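Side-chain contacts in PCF11 protein (Saccharomyces cerevisiae, PDB 1SZ9), which probably binds the carboxy-terminal domain of RNA polymerase II through its CTD-interacting domain, linking transcription to 3'-end processing of messenger RNA: residues H3-I8 with I38-Y43; R51-M56 with Y90-L95; Y62-L67 with R84-L89. All coordinates share one frame; numbering follows the deposited sequence.

Contact 1. Residues H3-I8 with I38-Y43; sequences HDTEVI and ISCAQY
Thr5 meets Cys40 and Tyr43 through a single methyl group. Its CG2 lies 3.9 Å from CE2 of Tyr43 and 4.1 Å from SG of Cys40, so one carbon touches a ring carbon, approached obliquely, and a sulfur at van der Waals range. The first torsion of Thr5 (chi1 -67°) accounts for this, because it turns CG2 anti to the backbone N and leaves OG1 beside that N, where the hydroxyl is hydrogen-bonded to OD2 of Asp2. The two ends of the threonine are thus divided: the methyl faces Cys40 and Tyr43, while the hydroxyl turns back to Asp2, just before the start of its own helix. The Tyr43 side chain crosses that of Thr5 at about a right angle.

The buried side of the contact is Cys40, which contributes the largest share of the 140 Å² buried between the segments. A looser neighbour is Ile8, one helical turn on from Thr5: CG2 of Ile8 lies 4.5 Å from SG of Cys40. Toward solvent the contact thins out: the Tyr43 residue is largely exposed, and no hydrogen bond or ion pair joins the segments.

Cys40 is the N-cap residue of helix 41-54, and the contact therefore sets the start of that helix against the first turns of helix 3-16. Ile8 also touches Asn37, while Ala41, the residue after Cys40, packs on Pro77 and on Tyr78 and Tyr81 of helix 78-83.

Contact 2. Residues R51-M56 with Y90-L95; sequences RIEKCM and YKRTYL
Ile52 and Thr93 provide the direct packing: CG2 of Ile52 touches OG1 of Thr93 at 3.3 Å, the two side chains crossing at about a right angle. Because Thr93 OG1 stands beside its own backbone N (chi1 -62°), the hydroxyl can give its proton to the carbonyl O of Leu89, one turn back in the helix.

Hydrogen bonding across the gap runs through water. A single molecule donates to Thr93 OG1 at 3.0 Å and to Ile52 O at 3.3 Å. Lys60 NZ is a second donor to Ile52 O and also bonds Cys55 O.

The charged groups lie on the exposed side. Within segment 51-56, Lys54 NZ forms a salt bridge with Glu53 OE1 at 2.9 Å, meeting it on the anti side, 20° out of the carboxylate plane. Across the contact, OE2 of Glu53 lies 4.5 Å from NH1 of Arg92, too long for a salt bridge.

Cys55 is the first residue to leave helical backbone angles, so the contact joins the C-terminal end of helix 41-54 to helix 86-95. Helix 57-73 reaches both sides, with Ala63 against Ile52 and Phe64 against Thr93, while Tyr90 and Tyr94 pack on helices 99-112 and 125-137.

Contact 3. Residues Y62-L67 with R84-L89; sequences YAFYAL and RNLFNL
Leu89, which meets Phe64 across the contact, has its backbone N hydrogen-bonded to O of Asn85 at 2.8 Å, in the first turn of helix 86-95. The carbonyl O of Leu89 abuts the Phe64 ring, CE2 of Phe64 lying 4.0 Å away. The oxygen comes to the ring's edge, near its plane, where the weakly positive C-H groups would probably suit it.

Leu86 CD1 also meets the edge, 4.2 Å from CE1 of Phe64, whereas Leu89 CB, 4.2 Å from CZ of Phe64, lies well off the ring plane. The ring's outer end thus meets Leu86 and Leu89, one turn apart. It gets there with a first torsion of -113°, away from any staggered position.

These buried apolar contacts lie near the centre of the chain, between helices 57-73 and 86-95 of the all-helical CID fold, whose helices pack in a superhelix related to ARM repeats. Met108 and Trp112 of helix 99-112 also touch Phe64, and Ile52 adds helix 41-54.

Leu86, its CG anti to the backbone N (chi1 -169°), sends CD1 between partners, to within 4.5 Å of CD2 of Leu67 as well. Phe123 packs on both Leu67 and Leu86, and Ala127 and Ile131 of helix 125-137 reach Leu86.

Overall arrangement
From the N terminus, contact 1 closes the first loop, bringing the start of helix 3-16 to the start of helix 41-54, with helix 24-36 in the intervening chain. It is complete before contact 2 opens at the other end of helix 41-54, so the two are in series, their centres 24 Å apart. Contact 2 closes a longer loop onto helix 86-95, and contact 3, pairing helix 57-73 with the beginning of helix 86-95, is nested inside it. Contacts 2 and 3 touch directly: CG1 of Ile52 is 3.4 Å from CB of Ala63. Helices 41-54, 57-73 and 86-95 are thereby joined, with contact 3 nearest the centre of the chain, whereas contact 1 ties on the N-terminal helix.

Contact 1. Residues H3-I8 with I38-Y43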
loop_
_atom_site.group_PDB
_atom_site.type_symbol
_atom_site.label_atom_id
_atom_site.label_comp_id
_atom_site.label_asym_id
_atom_site.label_seq_id
_atom_site.Cartn_x
_atom_site.Cartn_y
_atom_site.Cartn_z
ATOM N N HIS A 3 6.878 -26.173 -2.208
ATOM C CA HIS A 3 5.530 -26.450 -1.723
ATOM C C HIS A 3 5.042 -25.495 -0.640
ATOM O O HIS A 3 3.957 -24.930 -0.759
ATOM C CB HIS A 3 5.412 -27.881 -1.198
ATOM C CG HIS A 3 4.000 -28.301 -0.936
ATOM N ND1 HIS A 3 3.091 -28.529 -1.949
ATOM C CD2 HIS A 3 3.322 -28.483 0.224
ATOM C CE1 HIS A 3 1.917 -28.832 -1.426
ATOM N NE2 HIS A 3 2.029 -28.810 -0.109
ATOM N N ASP A 4 5.826 -25.330 0.421
ATOM C CA ASP A 4 5.443 -24.438 1.504
ATOM C C ASP A 4 5.195 -23.026 0.969
ATOM O O ASP A 4 4.227 -22.373 1.340
ATOM C CB ASP A 4 6.538 -24.405 2.573
ATOM C CG ASP A 4 6.645 -25.713 3.349
ATOM O OD1 ASP A 4 5.641 -26.134 3.966
ATOM O OD2 ASP A 4 7.740 -26.317 3.348
ATOM N N THR A 5 6.081 -22.568 0.092
ATOM C CA THR A 5 5.980 -21.241 -0.508
ATOM C C THR A 5 4.650 -21.069 -1.225
ATOM O O THR A 5 3.956 -20.068 -1.046
ATOM C CB THR A 5 7.129 -21.015 -1.509
ATOM O OG1 THR A 5 8.365 -20.967 -0.789
ATOM C CG2 THR A 5 6.938 -19.713 -2.286
ATOM N N GLU A 6 4.319 -22.060 -2.045
ATOM C CA GLU A 6 3.082 -22.088 -2.811
ATOM C C GLU A 6 1.861 -21.959 -1.894
ATOM O O GLU A 6 0.976 -21.152 -2.131
ATOM C CB GLU A 6 3.004 -23.402 -3.597
ATOM C CG GLU A 6 1.708 -23.614 -4.349
ATOM C CD GLU A 6 1.927 -23.760 -5.842
ATOM O OE1 GLU A 6 2.796 -24.570 -6.239
ATOM O OE2 GLU A 6 1.229 -23.068 -6.617
ATOM N N VAL A 7 1.829 -22.770 -0.846
ATOM C CA VAL A 7 0.737 -22.758 0.103
ATOM C C VAL A 7 0.605 -21.396 0.797
ATOM O O VAL A 7 -0.495 -20.845 0.901
ATOM C CB VAL A 7 0.933 -23.857 1.174
ATOM C CG1 VAL A 7 -0.091 -23.696 2.288
ATOM C CG2 VAL A 7 0.789 -25.230 0.531
ATOM N N ILE A 8 1.722 -20.862 1.281
ATOM C CA ILE A 8 1.692 -19.571 1.954
ATOM C C ILE A 8 1.230 -18.450 1.011
ATOM O O ILE A 8 0.410 -17.616 1.383
ATOM C CB ILE A 8 3.078 -19.221 2.539
ATOM C CG1 ILE A 8 3.503 -20.324 3.515
ATOM C CG2 ILE A 8 3.014 -17.863 3.275
ATOM C CD1 ILE A 8 4.952 -20.234 3.972
ATOM N N ILE A 38 9.021 -13.309 5.396
ATOM C CA ILE A 38 9.789 -12.380 4.606
ATOM C C ILE A 38 10.398 -13.044 3.379
ATOM O O ILE A 38 10.634 -12.395 2.367
ATOM C CB ILE A 38 10.879 -11.704 5.455
ATOM C CG1 ILE A 38 10.218 -10.660 6.368
ATOM C CG2 ILE A 38 11.950 -11.070 4.541
ATOM C CD1 ILE A 38 11.199 -9.867 7.243
ATOM N N SER A 39 10.623 -14.351 3.451
ATOM C CA SER A 39 11.181 -15.054 2.306
ATOM C C SER A 39 10.224 -14.995 1.105
ATOM O O SER A 39 10.640 -15.209 -0.037
ATOM C CB SER A 39 11.488 -16.511 2.684
ATOM O OG SER A 39 10.481 -17.044 3.536
ATOM N N CYS A 40 8.946 -14.699 1.360
ATOM C CA CYS A 40 7.941 -14.610 0.287
ATOM C C CYS A 40 7.560 -13.168 -0.017
ATOM O O CYS A 40 6.582 -12.916 -0.726
ATOM C CB CYS A 40 6.652 -15.349 0.680
ATOM S SG CYS A 40 6.794 -17.132 0.921
ATOM N N ALA A 41 8.319 -12.229 0.540
ATOM C CA ALA A 41 8.044 -10.810 0.369
ATOM C C ALA A 41 7.687 -10.366 -1.055
ATOM O O ALA A 41 6.665 -9.714 -1.273
ATOM C CB ALA A 41 9.224 -9.992 0.896
ATOM N N GLN A 42 8.511 -10.698 -2.035
ATOM C CA GLN A 42 8.184 -10.259 -3.386
ATOM C C GLN A 42 6.824 -10.787 -3.876
ATOM O O GLN A 42 6.124 -10.103 -4.639
ATOM C CB GLN A 42 9.302 -10.636 -4.361
ATOM C CG GLN A 42 8.990 -10.235 -5.798
ATOM C CD GLN A 42 10.229 -10.099 -6.660
ATOM O OE1 GLN A 42 11.243 -10.767 -6.429
ATOM N NE2 GLN A 42 10.148 -9.234 -7.678
ATOM N N TYR A 43 6.438 -11.983 -3.428
ATOM C CA TYR A 43 5.153 -12.553 -3.821
ATOM C C TYR A 43 4.029 -11.743 -3.212
ATOM O O TYR A 43 3.041 -11.461 -3.876
ATOM C CB TYR A 43 5.036 -14.011 -3.379
ATOM C CG TYR A 43 5.975 -14.909 -4.140
ATOM C CD1 TYR A 43 5.898 -15.000 -5.529
ATOM C CD2 TYR A 43 6.976 -15.624 -3.486
ATOM C CE1 TYR A 43 6.792 -15.767 -6.248
ATOM C CE2 TYR A 43 7.883 -16.403 -4.201
ATOM C CZ TYR A 43 7.783 -16.465 -5.578
ATOM O OH TYR A 43 8.683 -17.209 -6.297
#

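Contact 2. Residues R51-M56 with Y90-L95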
loop_
_atom_site.group_PDB
_atom_site.type_symbol
_atom_site.label_atom_id
_atom_site.label_comp_id
_atom_site.label_asym_id
_atom_site.label_seq_id
_atom_site.Cartn_x
_atom_site.Cartn_y
_atom_site.Cartn_z
ATOM N N ARG A 51 -3.684 -6.540 -6.854
ATOM C CA ARG A 51 -5.032 -6.238 -6.356
ATOM C C ARG A 51 -5.360 -4.745 -6.515
ATOM O O ARG A 51 -6.437 -4.385 -6.992
ATOM C CB ARG A 51 -5.209 -6.658 -4.876
ATOM C CG ARG A 51 -6.371 -5.919 -4.198
ATOM C CD ARG A 51 -7.353 -6.744 -3.354
ATOM N NE ARG A 51 -8.185 -7.627 -4.152
ATOM C CZ ARG A 51 -9.506 -7.769 -4.035
ATOM N NH1 ARG A 51 -10.213 -7.081 -3.137
ATOM N NH2 ARG A 51 -10.127 -8.627 -4.832
ATOM N N ILE A 52 -4.437 -3.868 -6.127
ATOM C CA ILE A 52 -4.675 -2.434 -6.262
ATOM C C ILE A 52 -4.979 -2.054 -7.713
ATOM O O ILE A 52 -5.857 -1.231 -8.000
ATOM C CB ILE A 52 -3.454 -1.633 -5.773
ATOM C CG1 ILE A 52 -3.338 -1.771 -4.244
ATOM C CG2 ILE A 52 -3.578 -0.162 -6.188
ATOM C CD1 ILE A 52 -2.018 -1.265 -3.675
ATOM N N GLU A 53 -4.250 -2.667 -8.630
ATOM C CA GLU A 53 -4.426 -2.394 -10.045
ATOM C C GLU A 53 -5.708 -2.988 -10.624
ATOM O O GLU A 53 -6.373 -2.360 -11.445
ATOM C CB GLU A 53 -3.219 -2.934 -10.805
ATOM C CG GLU A 53 -3.217 -2.643 -12.281
ATOM C CD GLU A 53 -1.859 -2.922 -12.893
ATOM O OE1 GLU A 53 -1.455 -4.105 -12.921
ATOM O OE2 GLU A 53 -1.195 -1.955 -13.331
ATOM N N LYS A 54 -6.057 -4.193 -10.185
ATOM C CA LYS A 54 -7.239 -4.898 -10.686
ATOM C C LYS A 54 -8.591 -4.588 -10.061
ATOM O O LYS A 54 -9.548 -4.298 -10.780
ATOM C CB LYS A 54 -7.029 -6.414 -10.591
ATOM C CG LYS A 54 -6.224 -7.048 -11.722
ATOM C CD LYS A 54 -4.837 -6.463 -11.871
ATOM C CE LYS A 54 -4.051 -7.271 -12.899
ATOM N NZ LYS A 54 -2.667 -6.775 -13.115
ATOM N N CYS A 55 -8.681 -4.665 -8.734
ATOM C CA CYS A 55 -9.954 -4.444 -8.053
ATOM C C CYS A 55 -10.586 -3.096 -8.376
ATOM O O CYS A 55 -9.974 -2.248 -9.018
ATOM C CB CYS A 55 -9.776 -4.608 -6.537
ATOM S SG CYS A 55 -9.024 -3.198 -5.725
ATOM N N MET A 56 -11.819 -2.885 -7.939
ATOM C CA MET A 56 -12.454 -1.610 -8.234
ATOM C C MET A 56 -12.270 -0.533 -7.172
ATOM O O MET A 56 -11.882 -0.827 -6.043
ATOM C CB MET A 56 -13.926 -1.820 -8.549
ATOM C CG MET A 56 -14.720 -2.582 -7.553
ATOM S SD MET A 56 -16.185 -3.061 -8.464
ATOM C CE MET A 56 -16.936 -1.452 -8.817
ATOM N N TYR A 90 0.023 4.774 -6.938
ATOM C CA TYR A 90 -0.720 5.781 -6.211
ATOM C C TYR A 90 -1.468 6.721 -7.149
ATOM O O TYR A 90 -2.666 6.937 -6.994
ATOM C CB TYR A 90 0.231 6.572 -5.307
ATOM C CG TYR A 90 -0.470 7.600 -4.433
ATOM C CD1 TYR A 90 -0.891 8.822 -4.952
ATOM C CD2 TYR A 90 -0.725 7.337 -3.093
ATOM C CE1 TYR A 90 -1.550 9.762 -4.147
ATOM C CE2 TYR A 90 -1.376 8.260 -2.289
ATOM C CZ TYR A 90 -1.784 9.471 -2.821
ATOM O OH TYR A 90 -2.413 10.390 -2.017
ATOM N N LYS A 91 -0.743 7.294 -8.101
ATOM C CA LYS A 91 -1.310 8.212 -9.072
ATOM C C LYS A 91 -2.436 7.561 -9.885
ATOM O O LYS A 91 -3.494 8.153 -10.064
ATOM C CB LYS A 91 -0.207 8.700 -10.026
ATOM C CG LYS A 91 -0.721 9.497 -11.224
ATOM C CD LYS A 91 0.416 10.172 -11.999
ATOM C CE LYS A 91 -0.122 10.966 -13.215
ATOM N NZ LYS A 91 0.965 11.701 -13.959
ATOM N N ARG A 92 -2.210 6.345 -10.373
ATOM C CA ARG A 92 -3.237 5.673 -11.168
ATOM C C ARG A 92 -4.487 5.423 -10.343
ATOM O O ARG A 92 -5.598 5.620 -10.833
ATOM C CB ARG A 92 -2.706 4.349 -11.742
ATOM C CG ARG A 92 -1.783 4.563 -12.937
ATOM C CD ARG A 92 -0.930 3.345 -13.256
ATOM N NE ARG A 92 0.146 3.693 -14.185
ATOM C CZ ARG A 92 1.187 2.911 -14.465
ATOM N NH1 ARG A 92 1.307 1.718 -13.889
ATOM N NH2 ARG A 92 2.120 3.333 -15.312
ATOM N N THR A 93 -4.307 5.011 -9.090
ATOM C CA THR A 93 -5.445 4.755 -8.216
ATOM C C THR A 93 -6.217 6.042 -7.956
ATOM O O THR A 93 -7.435 6.078 -8.070
ATOM C CB THR A 93 -4.980 4.156 -6.862
ATOM O OG1 THR A 93 -4.341 2.911 -7.120
ATOM C CG2 THR A 93 -6.168 3.912 -5.893
ATOM N N TYR A 94 -5.484 7.093 -7.607
ATOM C CA TYR A 94 -6.067 8.396 -7.318
ATOM C C TYR A 94 -6.934 8.877 -8.486
ATOM O O TYR A 94 -8.028 9.410 -8.294
ATOM C CB TYR A 94 -4.942 9.414 -7.049
ATOM C CG TYR A 94 -5.438 10.742 -6.516
ATOM C CD1 TYR A 94 -6.017 11.680 -7.365
ATOM C CD2 TYR A 94 -5.337 11.055 -5.154
ATOM C CE1 TYR A 94 -6.485 12.908 -6.882
ATOM C CE2 TYR A 94 -5.817 12.286 -4.652
ATOM C CZ TYR A 94 -6.382 13.199 -5.523
ATOM O OH TYR A 94 -6.844 14.404 -5.064
ATOM N N LEU A 95 -6.437 8.676 -9.701
ATOM C CA LEU A 95 -7.158 9.095 -10.900
ATOM C C LEU A 95 -8.401 8.256 -11.187
ATOM O O LEU A 95 -9.260 8.658 -11.986
ATOM C CB LEU A 95 -6.209 9.049 -12.110
ATOM C CG LEU A 95 -5.056 10.065 -12.025
ATOM C CD1 LEU A 95 -4.069 9.828 -13.142
ATOM C CD2 LEU A 95 -5.623 11.501 -12.085
HETATM O O HOH W 1 -4.904 1.452 -9.629
#

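Contact 3. Residues Y62-L67 with R84-L89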
loop_
_atom_site.group_PDB
_atom_site.type_symbol
_atom_site.label_atom_id
_atom_site.label_comp_id
_atom_site.label_asym_id
_atom_site.label_seq_id
_atom_site.Cartn_x
_atom_site.Cartn_y
_atom_site.Cartn_z
ATOM N N TYR A 62 -8.580 -0.131 0.333
ATOM C CA TYR A 62 -8.314 -1.120 1.372
ATOM C C TYR A 62 -7.062 -1.944 1.088
ATOM O O TYR A 62 -6.353 -2.330 2.016
ATOM C CB TYR A 62 -9.560 -1.984 1.571
ATOM C CG TYR A 62 -10.795 -1.114 1.702
ATOM C CD1 TYR A 62 -10.845 -0.072 2.635
ATOM C CD2 TYR A 62 -11.896 -1.301 0.866
ATOM C CE1 TYR A 62 -11.969 0.767 2.724
ATOM C CE2 TYR A 62 -13.018 -0.481 0.943
ATOM C CZ TYR A 62 -13.048 0.552 1.871
ATOM O OH TYR A 62 -14.148 1.374 1.919
ATOM N N ALA A 63 -6.768 -2.173 -0.190
ATOM C CA ALA A 63 -5.555 -2.902 -0.568
ATOM C C ALA A 63 -4.361 -1.990 -0.238
ATOM O O ALA A 63 -3.308 -2.463 0.199
ATOM C CB ALA A 63 -5.568 -3.245 -2.080
ATOM N N PHE A 64 -4.514 -0.688 -0.470
ATOM C CA PHE A 64 -3.443 0.257 -0.114
ATOM C C PHE A 64 -3.292 0.297 1.422
ATOM O O PHE A 64 -2.198 0.542 1.935
ATOM C CB PHE A 64 -3.746 1.668 -0.638
ATOM C CG PHE A 64 -2.797 2.132 -1.720
ATOM C CD1 PHE A 64 -1.441 2.325 -1.441
ATOM C CD2 PHE A 64 -3.264 2.394 -3.012
ATOM C CE1 PHE A 64 -0.560 2.772 -2.425
ATOM C CE2 PHE A 64 -2.389 2.842 -4.012
ATOM C CZ PHE A 64 -1.030 3.032 -3.715
ATOM N N TYR A 65 -4.380 0.075 2.160
ATOM C CA TYR A 65 -4.255 0.063 3.632
ATOM C C TYR A 65 -3.475 -1.177 4.037
ATOM O O TYR A 65 -2.742 -1.162 5.018
ATOM C CB TYR A 65 -5.617 0.087 4.338
ATOM C CG TYR A 65 -6.328 1.431 4.329
ATOM C CD1 TYR A 65 -5.691 2.599 3.890
ATOM C CD2 TYR A 65 -7.639 1.541 4.792
ATOM C CE1 TYR A 65 -6.361 3.858 3.921
ATOM C CE2 TYR A 65 -8.304 2.774 4.827
ATOM C CZ TYR A 65 -7.656 3.925 4.393
ATOM O OH TYR A 65 -8.307 5.140 4.481
ATOM N N ALA A 66 -3.612 -2.257 3.265
ATOM C CA ALA A 66 -2.843 -3.468 3.547
ATOM C C ALA A 66 -1.343 -3.147 3.323
ATOM O O ALA A 66 -0.490 -3.472 4.153
ATOM C CB ALA A 66 -3.289 -4.591 2.620
ATOM N N LEU A 67 -1.041 -2.517 2.189
ATOM C CA LEU A 67 0.318 -2.107 1.829
ATOM C C LEU A 67 0.880 -1.189 2.933
ATOM O O LEU A 67 2.016 -1.344 3.374
ATOM C CB LEU A 67 0.281 -1.341 0.496
ATOM C CG LEU A 67 1.581 -0.818 -0.143
ATOM C CD1 LEU A 67 1.354 -0.575 -1.649
ATOM C CD2 LEU A 67 2.037 0.480 0.536
ATOM N N ARG A 84 9.287 0.965 -5.405
ATOM C CA ARG A 84 9.497 0.977 -6.843
ATOM C C ARG A 84 8.310 1.398 -7.699
ATOM O O ARG A 84 8.475 2.196 -8.621
ATOM C CB ARG A 84 10.010 -0.380 -7.343
ATOM C CG ARG A 84 10.303 -0.347 -8.852
ATOM C CD ARG A 84 11.193 -1.486 -9.280
ATOM N NE ARG A 84 12.398 -1.548 -8.457
ATOM C CZ ARG A 84 13.108 -2.654 -8.291
ATOM N NH1 ARG A 84 12.727 -3.767 -8.908
ATOM N NH2 ARG A 84 14.158 -2.668 -7.474
ATOM N N ASN A 85 7.125 0.863 -7.421
ATOM C CA ASN A 85 5.963 1.243 -8.220
ATOM C C ASN A 85 4.979 2.138 -7.462
ATOM O O ASN A 85 3.927 2.471 -7.982
ATOM C CB ASN A 85 5.238 -0.014 -8.748
ATOM C CG ASN A 85 6.168 -0.937 -9.536
ATOM O OD1 ASN A 85 7.091 -0.477 -10.193
ATOM N ND2 ASN A 85 5.917 -2.240 -9.473
ATOM N N LEU A 86 5.358 2.550 -6.253
ATOM C CA LEU A 86 4.510 3.379 -5.391
ATOM C C LEU A 86 3.891 4.583 -6.080
ATOM O O LEU A 86 2.692 4.767 -6.041
ATOM C CB LEU A 86 5.301 3.865 -4.174
ATOM C CG LEU A 86 4.428 4.506 -3.088
ATOM C CD1 LEU A 86 3.560 3.420 -2.443
ATOM C CD2 LEU A 86 5.318 5.193 -2.038
ATOM N N PHE A 87 4.710 5.411 -6.712
ATOM C CA PHE A 87 4.188 6.589 -7.395
ATOM C C PHE A 87 3.196 6.261 -8.518
ATOM O O PHE A 87 2.114 6.845 -8.574
ATOM C CB PHE A 87 5.332 7.435 -7.956
ATOM C CG PHE A 87 4.879 8.483 -8.915
ATOM C CD1 PHE A 87 4.032 9.511 -8.495
ATOM C CD2 PHE A 87 5.290 8.447 -10.250
ATOM C CE1 PHE A 87 3.598 10.495 -9.387
ATOM C CE2 PHE A 87 4.858 9.426 -11.155
ATOM C CZ PHE A 87 4.010 10.455 -10.720
ATOM N N ASN A 88 3.566 5.359 -9.430
ATOM C CA ASN A 88 2.651 5.006 -10.515
ATOM C C ASN A 88 1.373 4.385 -9.973
ATOM O O ASN A 88 0.292 4.689 -10.447
ATOM C CB ASN A 88 3.302 4.033 -11.507
ATOM C CG ASN A 88 4.386 4.696 -12.332
ATOM O OD1 ASN A 88 4.490 5.915 -12.349
ATOM N ND2 ASN A 88 5.188 3.897 -13.030
ATOM N N LEU A 89 1.505 3.504 -8.985
ATOM C CA LEU A 89 0.335 2.862 -8.389
ATOM C C LEU A 89 -0.580 3.876 -7.699
ATOM O O LEU A 89 -1.795 3.835 -7.845
ATOM C CB LEU A 89 0.768 1.801 -7.361
ATOM C CG LEU A 89 1.017 0.393 -7.914
ATOM C CD1 LEU A 89 1.552 -0.518 -6.811
ATOM C CD2 LEU A 89 -0.284 -0.157 -8.489
#